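Local coordinates for protein carbonic anhydrase (Coccomyxa sp. PA, PDB 3UCO) that probably catalyses the reversible hydration of carbon dioxide to hydrogencarbonate, using one zinc ion per subunit, at residues A39-Y44 with K94-L99; V71-S76 with E155-A160. All coordinates share one frame; numbering follows the deposited sequence.

Interaction 1 of 2, residues A39-Y44 with K94-L99; sequences APEYLY and KIKHIL
Two neighbouring parallel strands in the central sheet of this beta-class carbonic anhydrase pair here, Tyr42, Leu43 and Tyr44 running beside His97, Ile98 and Leu99. The ladder is stitched by alternating backbone bonds: Leu43 N donates to His97 O at 2.8 Å, and Leu43 O takes Leu99 N. At the entry to the ladder, Glu41 O accepts two amides, His97 N nearly in line with the carbonyl and Lys96 N from 32° off its plane. Tyr42, Tyr44, His97 and Leu99 share one face of the sheet. With CG beside its backbone N (chi1 -60°), the Tyr42 ring lies aslant against His97, the ring planes 37° apart. Tyr42 CE1 comes within 3.4 Å of His97 CD2. Leu99 CD1 adds a methyl at 3.9 Å from Tyr42 CD1, and Leu9 and Leu12 of a second subunit pack onto this face. On the other face Leu43 CB meets Ile95 CD1 at 3.8 Å, under helix 80-92. The imidazole of His97 is held on several sides: Lys96 CB covers the centre of one face, ND1 bonds Ser182 OG, and a water in the ring plane, hydrogen-bonded to His97 NE2 at 3.0 Å, also donates to Glu41 OE2 and so bridges the two segments.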
loop_
_atom_site.group_PDB
_atom_site.type_symbol
_atom_site.label_atom_id
_atom_site.label_comp_id
_atom_site.label_asym_id
_atom_site.label_seq_id
_atom_site.Cartn_x
_atom_site.Cartn_y
_atom_site.Cartn_z
ATOM N N ALA A 39 21.018 18.757 5.817
ATOM C CA ALA A 39 21.368 18.125 7.077
ATOM C C ALA A 39 20.304 18.629 8.084
ATOM O O ALA A 39 20.625 19.328 9.052
ATOM C CB ALA A 39 22.822 18.518 7.498
ATOM N N PRO A 40 19.011 18.315 7.830
ATOM C CA PRO A 40 18.044 18.720 8.829
ATOM C C PRO A 40 18.235 17.914 10.140
ATOM O O PRO A 40 18.756 16.802 10.143
ATOM C CB PRO A 40 16.713 18.357 8.157
ATOM C CG PRO A 40 17.059 17.120 7.363
ATOM C CD PRO A 40 18.406 17.440 6.793
ATOM N N GLU A 41 17.780 18.477 11.242
ATOM C CA GLU A 41 17.791 17.761 12.514
ATOM C C GLU A 41 16.437 17.223 12.945
ATOM O O GLU A 41 16.388 16.364 13.836
ATOM C CB GLU A 41 18.345 18.683 13.591
ATOM C CG GLU A 41 19.735 19.198 13.177
ATOM C CD GLU A 41 20.661 19.416 14.348
ATOM O OE1 GLU A 41 21.870 19.052 14.211
ATOM O OE2 GLU A 41 20.168 19.935 15.396
ATOM N N TYR A 42 15.368 17.733 12.309
ATOM C CA TYR A 42 13.981 17.317 12.542
ATOM C C TYR A 42 13.368 16.599 11.348
ATOM O O TYR A 42 13.530 17.049 10.167
ATOM C CB TYR A 42 13.066 18.521 12.877
ATOM C CG TYR A 42 13.536 19.213 14.113
ATOM C CD1 TYR A 42 13.192 18.735 15.378
ATOM C CD2 TYR A 42 14.409 20.276 14.022
ATOM C CE1 TYR A 42 13.680 19.337 16.538
ATOM C CE2 TYR A 42 14.920 20.847 15.132
ATOM C CZ TYR A 42 14.552 20.390 16.390
ATOM O OH TYR A 42 15.057 21.033 17.472
ATOM N N LEU A 43 12.659 15.515 11.663
ATOM C CA LEU A 43 11.671 14.983 10.778
ATOM C C LEU A 43 10.343 15.444 11.337
ATOM O O LEU A 43 10.071 15.280 12.515
ATOM C CB LEU A 43 11.702 13.451 10.757
ATOM C CG LEU A 43 10.453 12.781 10.136
ATOM C CD1 LEU A 43 10.072 13.424 8.800
ATOM C CD2 LEU A 43 10.577 11.242 9.990
ATOM N N TYR A 44 9.451 15.964 10.511
ATOM C CA TYR A 44 8.166 16.316 11.069
ATOM C C TYR A 44 7.065 15.557 10.366
ATOM O O TYR A 44 7.041 15.539 9.155
ATOM C CB TYR A 44 8.000 17.786 10.947
ATOM C CG TYR A 44 6.609 18.307 11.051
ATOM C CD1 TYR A 44 6.223 19.097 12.178
ATOM C CD2 TYR A 44 5.686 18.082 10.025
ATOM C CE1 TYR A 44 4.964 19.636 12.265
ATOM C CE2 TYR A 44 4.404 18.622 10.087
ATOM C CZ TYR A 44 4.045 19.417 11.217
ATOM O OH TYR A 44 2.770 19.946 11.325
ATOM N N LYS A 94 20.463 10.955 9.238
ATOM C CA LYS A 94 20.716 10.914 10.692
ATOM C C LYS A 94 20.096 12.103 11.403
ATOM O O LYS A 94 20.801 12.884 12.048
ATOM C CB LYS A 94 22.221 10.733 11.052
ATOM C CG LYS A 94 22.864 9.418 10.574
ATOM C CD LYS A 94 24.393 9.638 10.423
ATOM C CE LYS A 94 25.103 8.809 9.288
ATOM N NZ LYS A 94 24.740 7.356 9.373
ATOM N N ILE A 95 18.773 12.234 11.309
ATOM C CA ILE A 95 18.059 13.291 12.054
ATOM C C ILE A 95 18.072 12.900 13.533
ATOM O O ILE A 95 18.495 11.795 13.910
ATOM C CB ILE A 95 16.613 13.554 11.531
ATOM C CG1 ILE A 95 15.817 12.248 11.418
ATOM C CG2 ILE A 95 16.628 14.224 10.209
ATOM C CD1 ILE A 95 14.806 12.095 12.460
ATOM N N LYS A 96 17.653 13.821 14.374
ATOM C CA LYS A 96 17.768 13.629 15.836
ATOM C C LYS A 96 16.414 13.670 16.505
ATOM O O LYS A 96 16.252 13.077 17.524
ATOM C CB LYS A 96 18.675 14.726 16.453
ATOM C CG LYS A 96 20.175 14.446 16.291
ATOM C CD LYS A 96 20.987 15.682 16.642
ATOM C CE LYS A 96 22.410 15.595 16.052
ATOM N NZ LYS A 96 23.341 16.400 16.902
ATOM N N HIS A 97 15.456 14.386 15.920
ATOM C CA HIS A 97 14.154 14.566 16.524
ATOM C C HIS A 97 13.010 14.354 15.538
ATOM O O HIS A 97 13.054 14.864 14.403
ATOM C CB HIS A 97 14.074 15.977 17.175
ATOM C CG HIS A 97 15.347 16.400 17.857
ATOM N ND1 HIS A 97 15.854 15.742 18.967
ATOM C CD2 HIS A 97 16.231 17.387 17.571
ATOM C CE1 HIS A 97 16.984 16.319 19.340
ATOM N NE2 HIS A 97 17.238 17.315 18.508
ATOM N N ILE A 98 11.978 13.632 15.969
ATOM C CA ILE A 98 10.802 13.355 15.154
ATOM C C ILE A 98 9.640 14.062 15.816
ATOM O O ILE A 98 9.301 13.763 16.977
ATOM C CB ILE A 98 10.553 11.848 15.080
ATOM C CG1 ILE A 98 11.711 11.163 14.323
ATOM C CG2 ILE A 98 9.242 11.542 14.445
ATOM C CD1 ILE A 98 11.733 9.640 14.462
ATOM N N LEU A 99 9.062 15.054 15.140
ATOM C CA LEU A 99 7.868 15.703 15.677
ATOM C C LEU A 99 6.626 15.113 15.034
ATOM O O LEU A 99 6.479 15.166 13.815
ATOM C CB LEU A 99 7.891 17.213 15.459
ATOM C CG LEU A 99 9.259 17.834 15.694
ATOM C CD1 LEU A 99 9.301 19.161 15.009
ATOM C CD2 LEU A 99 9.490 17.981 17.200
HETATM O O HOH W 1 18.745 19.596 17.391
#

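Interaction 2 of 2, residues V71-S76 with E155-A160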
loop_
_atom_site.group_PDB
_atom_site.type_symbol
_atom_site.label_atom_id
_atom_site.label_comp_id
_atom_site.label_asym_id
_atom_site.label_seq_id
_atom_site.Cartn_x
_atom_site.Cartn_y
_atom_site.Cartn_z
ATOM N N VAL A 71 -3.166 12.928 5.335
ATOM C CA VAL A 71 -4.468 13.242 5.884
ATOM C C VAL A 71 -4.570 12.623 7.282
ATOM O O VAL A 71 -4.775 11.452 7.401
ATOM C CB VAL A 71 -5.660 12.810 4.938
ATOM C CG1 VAL A 71 -7.014 12.875 5.664
ATOM C CG2 VAL A 71 -5.702 13.677 3.724
ATOM N N GLY A 72 -4.510 13.442 8.337
ATOM C CA GLY A 72 -4.719 12.971 9.708
ATOM C C GLY A 72 -3.417 12.591 10.386
ATOM O O GLY A 72 -3.435 11.902 11.397
ATOM N N ASN A 73 -2.282 13.048 9.846
ATOM C CA ASN A 73 -0.977 12.750 10.445
ATOM C C ASN A 73 -0.807 11.297 10.970
ATOM O O ASN A 73 -0.435 11.090 12.164
ATOM C CB ASN A 73 -0.611 13.771 11.553
ATOM C CG ASN A 73 -1.727 13.993 12.541
ATOM O OD1 ASN A 73 -2.562 14.871 12.323
ATOM N ND2 ASN A 73 -1.733 13.236 13.649
ATOM N N LEU A 74 -1.037 10.322 10.082
ATOM C CA LEU A 74 -1.111 8.873 10.459
ATOM C C LEU A 74 0.226 8.248 10.151
ATOM O O LEU A 74 0.802 8.587 9.130
ATOM C CB LEU A 74 -2.179 8.125 9.627
ATOM C CG LEU A 74 -3.607 8.710 9.661
ATOM C CD1 LEU A 74 -4.467 7.913 8.712
ATOM C CD2 LEU A 74 -4.256 8.786 11.150
ATOM N N VAL A 75 0.701 7.348 11.030
ATOM C CA VAL A 75 1.962 6.643 10.871
ATOM C C VAL A 75 1.658 5.169 10.902
ATOM O O VAL A 75 1.105 4.673 11.855
ATOM C CB VAL A 75 2.951 7.011 12.033
ATOM C CG1 VAL A 75 4.259 6.167 11.986
ATOM C CG2 VAL A 75 3.291 8.552 11.992
ATOM N N SER A 76 1.953 4.435 9.850
ATOM C CA SER A 76 1.686 3.015 9.902
ATOM C C SER A 76 2.878 2.258 9.259
ATOM O O SER A 76 3.458 2.712 8.269
ATOM C CB SER A 76 0.432 2.785 9.123
ATOM O OG SER A 76 0.384 1.458 8.703
ATOM N N GLU A 155 -6.265 14.276 20.161
ATOM C CA GLU A 155 -5.218 14.080 21.097
ATOM C C GLU A 155 -4.891 12.622 21.168
ATOM O O GLU A 155 -3.719 12.226 21.329
ATOM C CB GLU A 155 -5.664 14.578 22.453
ATOM C CG GLU A 155 -5.566 16.087 22.581
ATOM C CD GLU A 155 -6.408 16.643 23.734
ATOM O OE1 GLU A 155 -6.789 17.832 23.708
ATOM O OE2 GLU A 155 -6.707 15.876 24.660
ATOM N N LEU A 156 -5.940 11.815 21.076
ATOM C CA LEU A 156 -5.760 10.381 21.170
ATOM C C LEU A 156 -4.978 9.905 19.948
ATOM O O LEU A 156 -4.079 9.056 20.064
ATOM C CB LEU A 156 -7.107 9.684 21.261
ATOM C CG LEU A 156 -7.793 9.847 22.630
ATOM C CD1 LEU A 156 -9.162 9.245 22.542
ATOM C CD2 LEU A 156 -7.017 9.206 23.726
ATOM N N ASN A 157 -5.330 10.457 18.784
ATOM C CA ASN A 157 -4.627 10.111 17.584
ATOM C C ASN A 157 -3.128 10.455 17.691
ATOM O O ASN A 157 -2.281 9.646 17.326
ATOM C CB ASN A 157 -5.217 10.838 16.412
ATOM C CG ASN A 157 -4.682 10.316 15.107
ATOM O OD1 ASN A 157 -4.555 9.114 14.947
ATOM N ND2 ASN A 157 -4.352 11.217 14.161
ATOM N N VAL A 158 -2.814 11.656 18.203
ATOM C CA VAL A 158 -1.423 12.082 18.353
ATOM C C VAL A 158 -0.643 11.079 19.220
ATOM O O VAL A 158 0.433 10.544 18.846
ATOM C CB VAL A 158 -1.333 13.493 18.935
ATOM C CG1 VAL A 158 0.056 13.736 19.396
ATOM C CG2 VAL A 158 -1.768 14.500 17.883
ATOM N N GLU A 159 -1.254 10.755 20.343
ATOM C CA GLU A 159 -0.683 9.765 21.214
ATOM C C GLU A 159 -0.499 8.378 20.531
ATOM O O GLU A 159 0.533 7.714 20.751
ATOM C CB GLU A 159 -1.478 9.663 22.520
ATOM C CG GLU A 159 -0.764 8.714 23.481
ATOM C CD GLU A 159 -1.467 8.476 24.790
ATOM O OE1 GLU A 159 -2.614 9.018 24.996
ATOM O OE2 GLU A 159 -0.836 7.709 25.587
ATOM N N ALA A 160 -1.478 7.959 19.720
ATOM C CA ALA A 160 -1.396 6.675 19.026
ATOM C C ALA A 160 -0.242 6.673 18.007
ATOM O O ALA A 160 0.529 5.700 17.928
ATOM C CB ALA A 160 -2.711 6.349 18.328
#
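The side-chain amides of Asn73 and Asn157 approach each other slantwise, their planes 43° apart. The carbonyl oxygen of Gly72 lies almost exactly in the amide plane of Asn157, whereas Asn73 ND2 stands off one side of that plane and Leu74 CD2 is displaced to the other. The bond that joins the two segments runs from Asn157 ND2 to Gly72 O, 3.0 Å long but bent, with an angle of 135° at the hydrogen. Asn73 ND2 is 3.3 Å from Asn157 ND2, yet both are donors, so this is close packing and not a bond. Leu74 CD2 lies 3.8 Å from Asn157 OD1 and nearly as close to ND2, laying a methyl against the polar end of the amide. Asn157 reaches out from its helix because its CG is anti to the backbone N (chi1 -169°), which carries the amide toward the loop. Its rotation is fixed at both ends: while ND2 holds Gly72 O, OD1 accepts from Gln161 NE2, one turn further along the helix. Gln161 OE1 in turn takes Val75 N, so the same pair of helix side chains grips the loop at two backbone points. Gly72 and Asn73 both have positive phi, giving the sharp turn that presents the Gly72 carbonyl. This turn lies beside the metal site: Gly72 lies close to the zinc ion, and Cys47 and Cys106, two of its ligands, are close by. The loop leaves strand 65-70 on its way to helix 80-92, Leu74 packing against Asp129 and Val130 of helix 128-136, while helix 146-167 sets Asn157 against Cys109 of helix 107-114 and Val158 against Leu198 of strand 194-202.

In the fold
Both contacts are largely buried, but interaction 1 runs out to exposed Glu41 and Lys96, whereas every touching residue of interaction 2 is buried. Interaction 1 buries 575 Å² through a regular backbone ladder and side chains on both sheet faces; interaction 2 buries 133 Å² and leans on one side-chain amide reaching a loop carbonyl. Their centres lie about 18 Å apart and they do not touch. Strand 65-70 connects them: it pairs with strand 42-47 of interaction 1 and leads into loop 71-76. The strands of interaction 1 run on to end at the zinc ligands Cys47 and His103, while the loop of interaction 2 passes close to the metal.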